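Local coordinates for 3-oxosteroid 1-dehydrogenase (Sterolibacterium denitrificans, PDB 7P18), which probably catalyses the 1,2-dehydrogenation of 3-oxosteroids to 3-oxo-Delta(1)-steroids, using bound FAD as its redox cofactor, at residues A[13-25]-A[213-227]. Residues are numbered along the deposited sequence; the frame is centred on the assembly and turned at random.
Sequences VGSGAGAMLAAAR and AAGLRHALLERKVPL. With FAD (flavin-adenine dinucleotide), chain C.
M20 is the knob of this helix pair, its side chain set among A213, L216, R217 and L220. Its unbranched, flexible chain bends at chi3 (-79°), which lays CE over the backbone, 3.7 Å from A213 O, while CG meets L220 CD1 at 3.8 Å. L216 and L220 answer with their two branches: L216 CD1 lies against the backbone of A17, 3.6 Å from A17 CA, and its CD2 meets L21 CD2, whereas L220 CD2 settles 3.6 Å from M20 O and also touches A23 CB and A24 CB. The small A17, A23 and A24 leave room for these leucine methyls on helix 17-25; the axes of the short segments cross at 27° and approach to 9.3 Å. Beyond the second helix, L227 CD1 touches S15 CB.

After a Schellman motif with K224 at positive phi, the chain turns back toward strand 227-228. R223 NH1 donates a hydrogen bond to A219 O (2.9 Å), a carbonyl that also accepts R223 N from the opposite face; NE forms a salt bridge with D28 and NH2 hydrogen-bonds to N104 O. Replacing R223 by an alanine would remove the guanidinium, and D28 would probably lose this salt bridge, the carbonyls of A219 and N104 a donor, and the flank of A24 its cover from CD and NE.

At the other end, S15 OG hydrogen-bonds to E37 OE1, which also binds FAD. G14 and G16 bring their CA atoms close to the cofactor, G16 CA lying 3.3 Å from FAD O5B; a CB at either would collide with FAD, and at G14 the backbone angles by themselves call for glycine. With A19, they fit the GxGxxA pattern of the Rossmann-type dinucleotide-binding fold, whose first helix, 17-28, is packed here against helix 208-222.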
# COMPACT_ATOMS: atom_id res chain seq x y z
N VAL A 13 -12.63 11.38 10.53
CA VAL A 13 -11.95 10.42 11.45
C VAL A 13 -10.81 9.72 10.72
O VAL A 13 -11.06 8.97 9.75
CB VAL A 13 -12.96 9.43 12.02
CG1 VAL A 13 -12.29 8.47 12.99
CG2 VAL A 13 -14.13 10.17 12.65
N GLY A 14 -9.58 9.96 11.20
CA GLY A 14 -8.35 9.40 10.65
C GLY A 14 -7.56 10.49 9.96
O GLY A 14 -8.16 11.45 9.53
N SER A 15 -6.24 10.35 9.85
CA SER A 15 -5.38 11.28 9.08
C SER A 15 -4.55 10.52 8.05
O SER A 15 -3.46 10.98 7.76
CB SER A 15 -4.52 12.17 9.96
OG SER A 15 -3.60 11.39 10.69
N GLY A 16 -5.10 9.47 7.41
CA GLY A 16 -4.47 8.96 6.18
C GLY A 16 -4.66 9.94 5.04
O GLY A 16 -5.25 11.00 5.25
N ALA A 17 -4.18 9.61 3.86
CA ALA A 17 -4.22 10.52 2.70
C ALA A 17 -5.68 10.79 2.31
O ALA A 17 -6.03 11.96 2.02
CB ALA A 17 -3.43 9.90 1.58
N GLY A 18 -6.52 9.76 2.27
CA GLY A 18 -7.95 9.91 1.91
C GLY A 18 -8.62 10.92 2.83
O GLY A 18 -9.30 11.87 2.35
N ALA A 19 -8.40 10.78 4.13
CA ALA A 19 -9.00 11.65 5.17
C ALA A 19 -8.52 13.09 4.98
O ALA A 19 -9.38 13.99 5.01
CB ALA A 19 -8.68 11.11 6.55
N MET A 20 -7.22 13.32 4.82
CA MET A 20 -6.68 14.69 4.74
C MET A 20 -7.11 15.35 3.42
O MET A 20 -7.43 16.58 3.43
CB MET A 20 -5.16 14.66 4.92
CG MET A 20 -4.73 14.25 6.37
SD MET A 20 -2.97 14.71 6.72
CE MET A 20 -2.11 13.39 5.88
N LEU A 21 -7.15 14.58 2.31
CA LEU A 21 -7.64 15.08 0.99
C LEU A 21 -9.10 15.52 1.14
O LEU A 21 -9.43 16.65 0.73
CB LEU A 21 -7.49 13.99 -0.08
CG LEU A 21 -7.72 14.41 -1.55
CD1 LEU A 21 -9.20 14.53 -1.85
CD2 LEU A 21 -7.02 15.69 -1.89
N ALA A 22 -9.95 14.68 1.73
CA ALA A 22 -11.38 14.98 1.93
C ALA A 22 -11.49 16.27 2.74
O ALA A 22 -12.33 17.13 2.40
CB ALA A 22 -12.11 13.82 2.56
N ALA A 23 -10.66 16.42 3.78
CA ALA A 23 -10.65 17.60 4.67
C ALA A 23 -10.32 18.86 3.86
O ALA A 23 -11.05 19.89 4.01
CB ALA A 23 -9.68 17.38 5.81
N ALA A 24 -9.28 18.83 3.05
CA ALA A 24 -8.84 20.00 2.26
C ALA A 24 -9.95 20.36 1.26
O ALA A 24 -10.25 21.57 1.07
CB ALA A 24 -7.55 19.70 1.56
N ARG A 25 -10.54 19.34 0.65
CA ARG A 25 -11.55 19.56 -0.41
C ARG A 25 -12.80 20.15 0.23
O ARG A 25 -13.36 21.10 -0.35
CB ARG A 25 -11.85 18.28 -1.19
CG ARG A 25 -12.94 18.45 -2.24
CD ARG A 25 -12.51 19.37 -3.35
NE ARG A 25 -13.53 19.44 -4.40
CZ ARG A 25 -13.44 20.15 -5.51
NH1 ARG A 25 -12.36 20.88 -5.79
NH2 ARG A 25 -14.45 20.12 -6.36
N ALA A 213 1.83 12.42 2.43
CA ALA A 213 1.32 12.77 3.77
C ALA A 213 1.82 14.15 4.20
O ALA A 213 1.02 14.94 4.72
CB ALA A 213 1.69 11.69 4.76
N ALA A 214 3.09 14.47 3.96
CA ALA A 214 3.64 15.82 4.25
C ALA A 214 2.88 16.87 3.45
O ALA A 214 2.44 17.90 4.03
CB ALA A 214 5.10 15.84 3.87
N GLY A 215 2.74 16.63 2.14
CA GLY A 215 2.05 17.59 1.24
C GLY A 215 0.61 17.82 1.65
O GLY A 215 0.17 18.97 1.64
N LEU A 216 -0.12 16.77 2.04
CA LEU A 216 -1.55 16.93 2.44
C LEU A 216 -1.60 17.63 3.80
O LEU A 216 -2.49 18.49 4.02
CB LEU A 216 -2.24 15.56 2.45
CG LEU A 216 -2.45 14.94 1.07
CD1 LEU A 216 -2.87 13.47 1.20
CD2 LEU A 216 -3.51 15.72 0.29
N ARG A 217 -0.64 17.34 4.68
CA ARG A 217 -0.61 18.04 5.99
C ARG A 217 -0.42 19.54 5.74
O ARG A 217 -1.11 20.34 6.36
CB ARG A 217 0.47 17.49 6.92
CG ARG A 217 0.46 18.18 8.28
CD ARG A 217 -0.72 17.76 9.10
NE ARG A 217 -0.92 18.46 10.35
CZ ARG A 217 -1.55 19.63 10.50
NH1 ARG A 217 -2.02 20.29 9.46
NH2 ARG A 217 -1.67 20.15 11.71
N HIS A 218 0.49 19.89 4.85
CA HIS A 218 0.80 21.29 4.47
C HIS A 218 -0.45 21.98 3.92
O HIS A 218 -0.74 23.09 4.35
CB HIS A 218 1.95 21.32 3.48
CG HIS A 218 2.31 22.70 3.07
ND1 HIS A 218 3.01 23.57 3.91
CD2 HIS A 218 2.05 23.39 1.94
CE1 HIS A 218 3.16 24.74 3.30
NE2 HIS A 218 2.57 24.65 2.10
N ALA A 219 -1.22 21.32 3.06
CA ALA A 219 -2.50 21.82 2.53
C ALA A 219 -3.47 22.15 3.67
O ALA A 219 -4.13 23.20 3.61
CB ALA A 219 -3.12 20.81 1.57
N LEU A 220 -3.55 21.31 4.70
CA LEU A 220 -4.44 21.55 5.85
C LEU A 220 -3.89 22.76 6.64
O LEU A 220 -4.70 23.59 7.12
CB LEU A 220 -4.54 20.30 6.70
CG LEU A 220 -5.21 19.09 6.03
CD1 LEU A 220 -5.40 17.96 7.04
CD2 LEU A 220 -6.55 19.49 5.39
N LEU A 221 -2.57 22.89 6.74
CA LEU A 221 -1.93 24.00 7.50
C LEU A 221 -2.27 25.32 6.83
O LEU A 221 -2.73 26.21 7.53
CB LEU A 221 -0.42 23.81 7.54
CG LEU A 221 0.12 22.96 8.67
CD1 LEU A 221 1.61 22.77 8.50
CD2 LEU A 221 -0.20 23.60 10.02
N GLU A 222 -2.09 25.42 5.52
CA GLU A 222 -2.42 26.63 4.72
C GLU A 222 -3.88 27.01 4.90
O GLU A 222 -4.16 28.20 4.90
CB GLU A 222 -2.12 26.39 3.24
CG GLU A 222 -0.63 26.27 3.02
CD GLU A 222 -0.18 26.67 1.64
OE1 GLU A 222 -0.86 26.29 0.66
OE2 GLU A 222 0.84 27.38 1.56
N ARG A 223 -4.79 26.04 5.03
CA ARG A 223 -6.24 26.29 5.17
C ARG A 223 -6.61 26.43 6.65
O ARG A 223 -7.78 26.68 6.92
CB ARG A 223 -7.04 25.15 4.52
CG ARG A 223 -6.78 25.03 3.02
CD ARG A 223 -7.11 23.66 2.45
NE ARG A 223 -7.10 23.69 0.99
CZ ARG A 223 -6.01 23.79 0.25
NH1 ARG A 223 -4.81 23.83 0.81
NH2 ARG A 223 -6.12 23.83 -1.06
N LYS A 224 -5.66 26.22 7.56
CA LYS A 224 -5.88 26.28 9.03
C LYS A 224 -6.96 25.30 9.44
O LYS A 224 -7.77 25.62 10.32
CB LYS A 224 -6.29 27.70 9.44
CG LYS A 224 -5.29 28.79 9.05
CD LYS A 224 -5.77 30.17 9.45
CE LYS A 224 -4.94 31.29 8.84
NZ LYS A 224 -3.69 31.52 9.59
N VAL A 225 -6.97 24.10 8.85
CA VAL A 225 -7.93 23.05 9.24
C VAL A 225 -7.32 22.36 10.45
O VAL A 225 -6.19 21.87 10.35
CB VAL A 225 -8.17 22.05 8.10
CG1 VAL A 225 -8.93 20.84 8.57
CG2 VAL A 225 -8.86 22.72 6.92
N PRO A 226 -8.03 22.33 11.61
CA PRO A 226 -7.47 21.70 12.80
C PRO A 226 -7.35 20.19 12.62
O PRO A 226 -8.24 19.57 12.03
CB PRO A 226 -8.45 22.07 13.92
CG PRO A 226 -9.76 22.39 13.19
CD PRO A 226 -9.32 22.97 11.86
N LEU A 227 -6.27 19.64 13.15
CA LEU A 227 -6.02 18.19 13.22
C LEU A 227 -5.66 17.83 14.67
O LEU A 227 -4.60 18.21 15.10
CB LEU A 227 -4.88 17.86 12.27
CG LEU A 227 -4.74 16.37 11.93
CD1 LEU A 227 -3.96 16.18 10.64
CD2 LEU A 227 -4.07 15.59 13.04
PA FAD C . -4.30 4.87 6.81
O1A FAD C . -3.40 5.51 5.81
O2A FAD C . -3.60 3.81 7.62
O5B FAD C . -4.86 6.03 7.74
C5B FAD C . -5.79 5.68 8.80
C4B FAD C . -5.52 6.57 9.97
O4B FAD C . -6.64 6.49 10.89
C3B FAD C . -4.25 6.25 10.79
O3B FAD C . -3.45 7.41 10.99
C2B FAD C . -4.81 5.69 12.10
O2B FAD C . -3.91 5.82 13.19
C1B FAD C . -6.15 6.43 12.21
N9A FAD C . -7.13 5.79 13.08
C8A FAD C . -7.35 4.46 13.31
N7A FAD C . -8.27 4.24 14.24
C5A FAD C . -8.71 5.51 14.60
C6A FAD C . -9.67 5.96 15.53
N6A FAD C . -10.36 5.16 16.35
N1A FAD C . -9.85 7.29 15.63
C2A FAD C . -9.13 8.10 14.84
N3A FAD C . -8.15 7.80 13.99
C4A FAD C . -8.01 6.46 13.90
N1 FAD C . -1.22 1.59 -1.65
C2 FAD C . -1.26 2.27 -2.82
O2 FAD C . -2.34 2.43 -3.42
N3 FAD C . -0.17 2.82 -3.36
C4 FAD C . 1.10 2.50 -2.92
O4 FAD C . 2.05 3.12 -3.39
C4X FAD C . 1.21 1.76 -1.71
N5 FAD C . 2.41 1.47 -1.24
C5X FAD C . 2.48 0.82 -0.03
C6 FAD C . 3.75 0.58 0.55
C7 FAD C . 3.87 0.05 1.83
C7M FAD C . 5.24 -0.17 2.44
C8 FAD C . 2.71 -0.19 2.58
C8M FAD C . 2.82 -0.74 3.99
C9 FAD C . 1.47 -0.04 2.00
C9A FAD C . 1.32 0.51 0.71
N10 FAD C . 0.07 0.70 0.10
C10 FAD C . -0.03 1.35 -1.12
C1' FAD C . -1.17 0.45 0.84
C2' FAD C . -1.68 1.77 1.46
O2' FAD C . -0.69 2.42 2.25
C3' FAD C . -2.96 1.58 2.31
O3' FAD C . -3.85 0.65 1.71
C4' FAD C . -3.63 2.92 2.56
O4' FAD C . -2.66 3.79 3.13
C5' FAD C . -4.84 2.83 3.46
O5' FAD C . -5.28 4.19 3.67
P FAD C . -6.38 4.51 4.77
O1P FAD C . -6.50 5.98 4.68
O2P FAD C . -7.54 3.62 4.70
O3P FAD C . -5.61 4.17 6.17